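Local coordinates for Isomerase/lactonizing enzyme (Agrobacterium fabrum str. C58, PDB 2NQL), which is of unknown function but belongs to the enolase superfamily, with an N-terminal capping domain and a TIM-barrel domain that binds a sodium ion here, at residues L160-T164 with L165-G169; I346-P349 with N350-L353; D359-G363 with R364-P368. One frame throughout, in Å; residues are numbered along the deposited sequence. Where two conformers were deposited one is given.

Interaction 1 of 3, residues L160-T164 with L165-G169; sequences LPERT and LKARG
Ala167 N gives its hydrogen to Thr164 OG1 at 3.0 Å, the capping bond that makes Thr164 the N-cap of the helix. OG1 sits between the threonine's backbone N and carbonyl carbon (chi1 72°), which turns the hydroxyl toward an amide of the first turn, the usual task of an N-cap threonine. Thr164 O then takes Arg168 N at 3.0 Å, the first regular helical bond. The methyl of Ala167 is small enough to fit beneath the cap, 3.4 Å from Thr164 OG1 and 3.7 Å from Glu162 CB. Glu162, bent at chi2, lays its aliphatic part along this methyl.

The side chain of Arg168 folds back over the loop leading into its own helix. Its NH1 gives a hydrogen bond to Glu162 O at 3.1 Å, with an N-H...O angle of 161°. That oxygen lies in the guanidinium plane, yet the donor stands well above the plane of the Glu162 carbonyl. NH2 forms a salt bridge with Glu197, so both ends of the flat group are tied and its rotation is restricted. A bend at chi3 (-63°) turns the arginine back along the loop, and one face of the guanidinium comes to rest over the junction of Thr164 and Leu165. The methylene part works too: CD lies 3.4 Å from Leu160 O, while CG packs against the CB of Leu160 and of Glu162. Arginine suits this place because one side chain supplies both an apolar stem and a head with several donors.

The segment is thus the turn from strand 152-158 into helix 165-177, a strand-to-helix connection of the barrel domain; Leu160 also reaches Ala172 one turn further on, and Leu165 leans against the neighbouring helix 194-205.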
# COMPACT_ATOMS: atom_id res chain seq x y z
N LEU A 160 17.84 0.65 -23.31
CA LEU A 160 18.86 1.04 -24.28
C LEU A 160 19.82 1.99 -23.58
O LEU A 160 19.72 3.21 -23.74
CB LEU A 160 18.20 1.70 -25.51
CG LEU A 160 17.23 0.84 -26.36
CD1 LEU A 160 16.50 1.71 -27.37
CD2 LEU A 160 17.93 -0.35 -27.05
N PRO A 161 20.76 1.43 -22.76
CA PRO A 161 21.62 2.29 -21.97
C PRO A 161 22.77 2.85 -22.80
O PRO A 161 23.95 2.46 -22.64
CB PRO A 161 22.14 1.35 -20.87
CG PRO A 161 22.10 -0.02 -21.48
CD PRO A 161 21.03 -0.01 -22.53
N GLU A 162 22.42 3.77 -23.70
CA GLU A 162 23.43 4.58 -24.39
C GLU A 162 23.15 6.08 -24.27
O GLU A 162 22.01 6.50 -24.10
CB GLU A 162 23.58 4.14 -25.84
CG GLU A 162 24.40 2.83 -26.03
CD GLU A 162 25.91 3.05 -25.86
OE1 GLU A 162 26.32 4.20 -25.61
OE2 GLU A 162 26.68 2.07 -25.99
N ARG A 163 24.21 6.87 -24.33
CA ARG A 163 24.13 8.30 -24.07
C ARG A 163 23.49 9.09 -25.22
O ARG A 163 22.82 10.09 -25.00
CB ARG A 163 25.54 8.84 -23.75
CG ARG A 163 25.57 10.19 -23.06
CD ARG A 163 27.03 10.63 -22.77
NE ARG A 163 27.83 10.89 -23.99
CZ ARG A 163 28.81 10.10 -24.44
NH1 ARG A 163 29.12 8.99 -23.79
NH2 ARG A 163 29.49 10.42 -25.54
N THR A 164 23.68 8.63 -26.45
CA THR A 164 23.21 9.41 -27.60
C THR A 164 22.07 8.69 -28.29
O THR A 164 21.96 7.45 -28.23
CB THR A 164 24.33 9.71 -28.63
OG1 THR A 164 24.68 8.51 -29.34
CG2 THR A 164 25.58 10.31 -27.95
N LEU A 165 21.22 9.46 -28.96
CA LEU A 165 20.15 8.87 -29.79
C LEU A 165 20.71 7.88 -30.82
O LEU A 165 20.17 6.78 -30.99
CB LEU A 165 19.33 9.97 -30.48
CG LEU A 165 18.26 9.55 -31.49
CD1 LEU A 165 16.91 10.12 -31.14
CD2 LEU A 165 18.68 10.02 -32.88
N LYS A 166 21.81 8.27 -31.48
CA LYS A 166 22.43 7.40 -32.47
C LYS A 166 22.86 6.06 -31.87
O LYS A 166 22.57 5.01 -32.46
CB LYS A 166 23.61 8.08 -33.16
CG LYS A 166 23.68 7.77 -34.65
CD LYS A 166 24.48 6.50 -34.97
CE LYS A 166 25.97 6.77 -34.97
NZ LYS A 166 26.76 5.51 -34.96
N ALA A 167 23.52 6.09 -30.71
CA ALA A 167 24.05 4.85 -30.11
C ALA A 167 22.94 3.97 -29.56
O ALA A 167 23.04 2.73 -29.59
CB ALA A 167 25.11 5.16 -29.03
N ARG A 168 21.85 4.60 -29.10
CA ARG A 168 20.66 3.85 -28.71
C ARG A 168 20.04 3.04 -29.84
O ARG A 168 19.62 1.91 -29.63
CB ARG A 168 19.61 4.73 -28.03
CG ARG A 168 20.08 5.17 -26.63
CD ARG A 168 18.96 5.77 -25.80
NE ARG A 168 18.42 6.99 -26.41
CZ ARG A 168 18.97 8.20 -26.34
NH1 ARG A 168 20.11 8.40 -25.68
NH2 ARG A 168 18.37 9.23 -26.93
N GLY A 169 19.99 3.62 -31.04
CA GLY A 169 19.50 2.90 -32.21
C GLY A 169 20.45 1.80 -32.64
O GLY A 169 20.01 0.73 -33.05

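Interaction 2 of 3, residues I346-P349 with N350-L353; sequences IFEP and NRRL
Phe347 and Arg351 form the tight part of this contact. Arg351, extended from CG to NE, passes its guanidinium across the rim of the buried Phe347 ring: the planes stand 89° apart, and Phe347 CE2 lies under one guanidinium face, 3.9 Å from Arg351 NH2. Phe342 meets the same phenylalanine edge-to-face. The charge of Arg351 is met by Asp359 rather than by Glu348, which runs alongside with OE2 4.8 Å from Arg351 NH1.

After helix 344-347 the chain turns toward strand 354-355 within the barrel domain. Pro349 has no amide hydrogen to give, and its ring restricts phi (-59°) in the turn. The amide of Asn350 has weak bonds to Ile346 O and Phe347 O.

The other side is looser and wetter. One water donates to Ile346 O at 2.9 Å and, in the conformer given, weakly to Asn350 OD1; Asn350 has two conformers, so this link and the bond from its ND2 to Gly319 are tentative. Toward solvent, the exposed Arg352 gives its backbone N to a second water, which donates to Glu348 O and, weakly, to Pro349 O.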
# COMPACT_ATOMS: atom_id res chain seq x y z
N ILE A 346 20.35 -6.95 -17.11
CA ILE A 346 20.18 -7.50 -15.77
C ILE A 346 20.31 -9.03 -15.84
O ILE A 346 21.00 -9.65 -15.03
CB ILE A 346 18.76 -7.12 -15.18
CG1 ILE A 346 18.58 -5.60 -15.11
CG2 ILE A 346 18.55 -7.77 -13.80
CD1 ILE A 346 19.60 -4.86 -14.23
N PHE A 347 19.60 -9.62 -16.81
CA PHE A 347 19.51 -11.06 -16.99
C PHE A 347 20.88 -11.70 -17.22
O PHE A 347 21.20 -12.69 -16.58
CB PHE A 347 18.56 -11.37 -18.14
CG PHE A 347 18.23 -12.84 -18.31
CD1 PHE A 347 17.07 -13.37 -17.75
CD2 PHE A 347 19.07 -13.69 -19.03
CE1 PHE A 347 16.74 -14.72 -17.89
CE2 PHE A 347 18.76 -15.06 -19.18
CZ PHE A 347 17.60 -15.58 -18.62
N GLU A 348 21.65 -11.15 -18.16
CA GLU A 348 22.95 -11.73 -18.52
C GLU A 348 23.92 -11.91 -17.34
O GLU A 348 24.32 -13.05 -17.05
CB GLU A 348 23.54 -11.09 -19.80
CG GLU A 348 22.66 -11.36 -21.02
CD GLU A 348 23.12 -10.66 -22.31
OE1 GLU A 348 23.58 -9.49 -22.27
OE2 GLU A 348 22.98 -11.30 -23.37
N PRO A 349 24.25 -10.81 -16.61
CA PRO A 349 25.10 -10.96 -15.42
C PRO A 349 24.60 -11.87 -14.30
O PRO A 349 25.43 -12.46 -13.60
CB PRO A 349 25.22 -9.53 -14.88
CG PRO A 349 24.86 -8.66 -15.95
CD PRO A 349 23.89 -9.40 -16.82
N ASN A 350 23.29 -12.01 -14.11
CA ASN A 350 22.80 -12.85 -13.04
C ASN A 350 22.65 -14.37 -13.33
O ASN A 350 22.21 -15.13 -12.48
CB ASN A 350 21.57 -12.20 -12.36
CG ASN A 350 21.84 -10.73 -11.92
OD1 ASN A 350 22.98 -10.21 -12.00
ND2 ASN A 350 20.80 -10.05 -11.48
N ARG A 351 23.07 -14.82 -14.53
CA ARG A 351 23.17 -16.27 -14.79
C ARG A 351 24.05 -16.95 -13.72
O ARG A 351 23.75 -18.06 -13.28
CB ARG A 351 23.75 -16.54 -16.19
CG ARG A 351 22.74 -16.43 -17.32
CD ARG A 351 23.27 -17.16 -18.58
NE ARG A 351 22.39 -17.04 -19.75
CZ ARG A 351 22.48 -16.05 -20.62
NH1 ARG A 351 23.40 -15.11 -20.41
NH2 ARG A 351 21.68 -15.97 -21.67
N ARG A 352 25.11 -16.25 -13.32
CA ARG A 352 26.05 -16.71 -12.31
C ARG A 352 25.42 -16.86 -10.93
O ARG A 352 25.95 -17.56 -10.08
CB ARG A 352 27.20 -15.71 -12.18
CG ARG A 352 28.37 -16.08 -12.99
CD ARG A 352 29.35 -14.94 -13.10
NE ARG A 352 29.65 -14.70 -14.51
CZ ARG A 352 29.22 -13.64 -15.19
NH1 ARG A 352 29.52 -13.53 -16.48
NH2 ARG A 352 28.47 -12.70 -14.60
N LEU A 353 24.31 -16.16 -10.73
CA LEU A 353 23.66 -16.10 -9.43
C LEU A 353 22.66 -17.23 -9.25
O LEU A 353 22.07 -17.38 -8.17
CB LEU A 353 22.99 -14.73 -9.24
CG LEU A 353 23.94 -13.51 -9.07
CD1 LEU A 353 23.14 -12.23 -8.82
CD2 LEU A 353 24.98 -13.72 -7.98
O HOH W 1 22.01 -7.81 -12.98
O HOH W 2 26.35 -14.50 -15.56

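Interaction 3 of 3, residues D359-G363 with R364-P368; sequences DCREG and RYHLP. With SO4 (sulfate ion), chain C.
With chi1 at 57°, Arg361 places CG between its backbone N and carbonyl carbon, and the chain then runs extended to NE, carrying the guanidinium across to His366. His366 has CG anti to its carbonyl carbon (chi1 -64°), which offers the face of its ring. The guanidinium lies flat on the imidazole, centres 4.0 Å apart and planes at 11°, with NH2 over the ring's CE1 side. Arg361 NH1 meanwhile reaches Asp359 OD2 at 2.8 Å in a salt bridge, approaching the anti side of the carboxylate; the other oxygen, OD1, pairs with Arg351.

These three residues share one face of a two-stranded beta hairpin. Asp359 and His366 form an antiparallel hydrogen-bonded pair, His366 N meeting Asp359 O at 2.7 Å, and Arg361 pairs likewise with Arg364. A type I' turn joins the strands; Glu362 and Gly363 both have positive phi there, which glycine adopts easily.

On the opposite face Cys360 and Tyr365 make a non-hydrogen-bonded pair. The sulfur sits over the centre of the tyrosine ring, 4.2 Å from its centroid, a sulfur-aromatic contact in a buried place. Tyr365 OH is satisfied by Glu341 O, and strand 364-366 also pairs with barrel strand 152-158.

Arg364, bent at chi3, leads its guanidinium away from the hairpin to a sulfate probably from the crystallisation liquor: NH2 meets O3 at 2.8 Å and NH1 meets O2 at 2.9 Å.

At His366, NE2 is 2.7 Å from a water that donates to Arg361 O, which helps fix the ring's orientation. The arginine cation would tend to disfavour protonation of the imidazole, though Asp359, shared with Arg351, may offset part of that charge; another sulfate close to the His366 side chain would tend to favour protonation, so the net effect is uncertain.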
# COMPACT_ATOMS: atom_id res chain seq x y z
N ASP A 359 16.63 -19.35 -19.70
CA ASP A 359 17.38 -18.64 -20.74
C ASP A 359 16.50 -17.68 -21.52
O ASP A 359 15.27 -17.78 -21.50
CB ASP A 359 18.12 -19.62 -21.68
CG ASP A 359 19.31 -18.97 -22.41
OD1 ASP A 359 19.75 -17.85 -22.02
OD2 ASP A 359 19.80 -19.59 -23.37
N CYS A 360 17.14 -16.73 -22.20
CA CYS A 360 16.47 -15.95 -23.21
C CYS A 360 17.42 -15.77 -24.39
O CYS A 360 18.54 -15.30 -24.20
CB CYS A 360 16.10 -14.59 -22.63
SG CYS A 360 15.07 -13.58 -23.71
N ARG A 361 17.00 -16.21 -25.58
CA ARG A 361 17.80 -16.05 -26.79
C ARG A 361 16.92 -15.99 -28.03
O ARG A 361 15.81 -16.53 -28.05
CB ARG A 361 18.89 -17.14 -26.89
CG ARG A 361 18.38 -18.54 -26.87
CD ARG A 361 19.51 -19.61 -26.73
NE ARG A 361 18.89 -20.90 -27.03
CZ ARG A 361 18.41 -21.77 -26.14
NH1 ARG A 361 18.50 -21.56 -24.83
NH2 ARG A 361 17.85 -22.89 -26.58
N GLU A 362 17.40 -15.28 -29.05
CA GLU A 362 16.70 -15.14 -30.35
C GLU A 362 15.25 -14.72 -30.18
O GLU A 362 14.32 -15.29 -30.79
CB GLU A 362 16.79 -16.44 -31.14
CG GLU A 362 16.73 -16.26 -32.66
CD GLU A 362 17.10 -17.52 -33.40
OE1 GLU A 362 16.52 -18.58 -33.08
OE2 GLU A 362 17.99 -17.47 -34.27
N GLY A 363 15.05 -13.74 -29.30
CA GLY A 363 13.73 -13.20 -29.09
C GLY A 363 12.75 -14.04 -28.29
O GLY A 363 11.55 -13.76 -28.33
N ARG A 364 13.24 -15.07 -27.59
CA ARG A 364 12.33 -15.94 -26.80
C ARG A 364 12.93 -16.35 -25.44
O ARG A 364 14.09 -16.74 -25.35
CB ARG A 364 11.93 -17.23 -27.53
CG ARG A 364 11.22 -17.05 -28.86
CD ARG A 364 10.93 -18.38 -29.53
NE ARG A 364 9.87 -19.14 -28.88
CZ ARG A 364 8.57 -18.87 -28.94
NH1 ARG A 364 8.10 -17.83 -29.63
NH2 ARG A 364 7.72 -19.67 -28.31
N TYR A 365 12.10 -16.30 -24.40
CA TYR A 365 12.43 -16.94 -23.13
C TYR A 365 12.30 -18.44 -23.28
O TYR A 365 11.36 -18.92 -23.92
CB TYR A 365 11.46 -16.50 -22.04
CG TYR A 365 11.83 -15.20 -21.39
CD1 TYR A 365 12.89 -15.14 -20.47
CD2 TYR A 365 11.10 -14.04 -21.66
CE1 TYR A 365 13.21 -13.95 -19.83
CE2 TYR A 365 11.42 -12.84 -21.01
CZ TYR A 365 12.48 -12.82 -20.09
OH TYR A 365 12.81 -11.65 -19.45
N HIS A 366 13.24 -19.15 -22.68
CA HIS A 366 13.19 -20.60 -22.48
C HIS A 366 13.12 -20.95 -21.00
O HIS A 366 14.03 -20.63 -20.22
CB HIS A 366 14.45 -21.24 -23.09
CG HIS A 366 14.53 -21.07 -24.57
ND1 HIS A 366 14.22 -22.08 -25.44
CD2 HIS A 366 14.84 -19.99 -25.33
CE1 HIS A 366 14.36 -21.64 -26.68
NE2 HIS A 366 14.73 -20.38 -26.64
N LEU A 367 12.04 -21.63 -20.64
CA LEU A 367 11.73 -21.84 -19.22
C LEU A 367 12.61 -22.94 -18.62
O LEU A 367 13.01 -23.85 -19.34
CB LEU A 367 10.25 -22.21 -19.06
CG LEU A 367 9.38 -20.95 -18.93
CD1 LEU A 367 9.22 -20.12 -20.21
CD2 LEU A 367 8.07 -21.29 -18.35
N PRO A 368 12.86 -22.89 -17.29
CA PRO A 368 13.65 -23.93 -16.67
C PRO A 368 12.86 -25.24 -16.61
O PRO A 368 11.63 -25.22 -16.80
CB PRO A 368 13.91 -23.38 -15.26
CG PRO A 368 12.77 -22.51 -15.00
CD PRO A 368 12.40 -21.89 -16.30
S SO4 C . 4.44 -17.99 -29.34
O1 SO4 C . 3.39 -17.07 -28.86
O2 SO4 C . 5.34 -17.27 -30.25
O3 SO4 C . 5.19 -18.49 -28.20
O4 SO4 C . 3.84 -19.13 -30.05
O HOH W 3 15.04 -19.00 -28.95

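In the fold
The three contacts follow one another along the chain and all belong to the barrel part of this enolase-superfamily protein. Interaction 1 stands apart at the start of helix 165-177, its centre about 22 Å from that of interaction 2 and about 25 Å from that of interaction 3, touching neither. Interactions 2 and 3, with centres about 13 Å apart, do meet: Arg351 NH2 bridges to Asp359 OD1 at 2.7 Å, and Phe347 packs on the start of strand 359-361. The region of helix 344-347 is thereby fastened to the hairpin. Strand 152-158, which precedes interaction 1, pairs with hairpin strand 364-366, so early and late parts of the barrel chain are joined through one sheet.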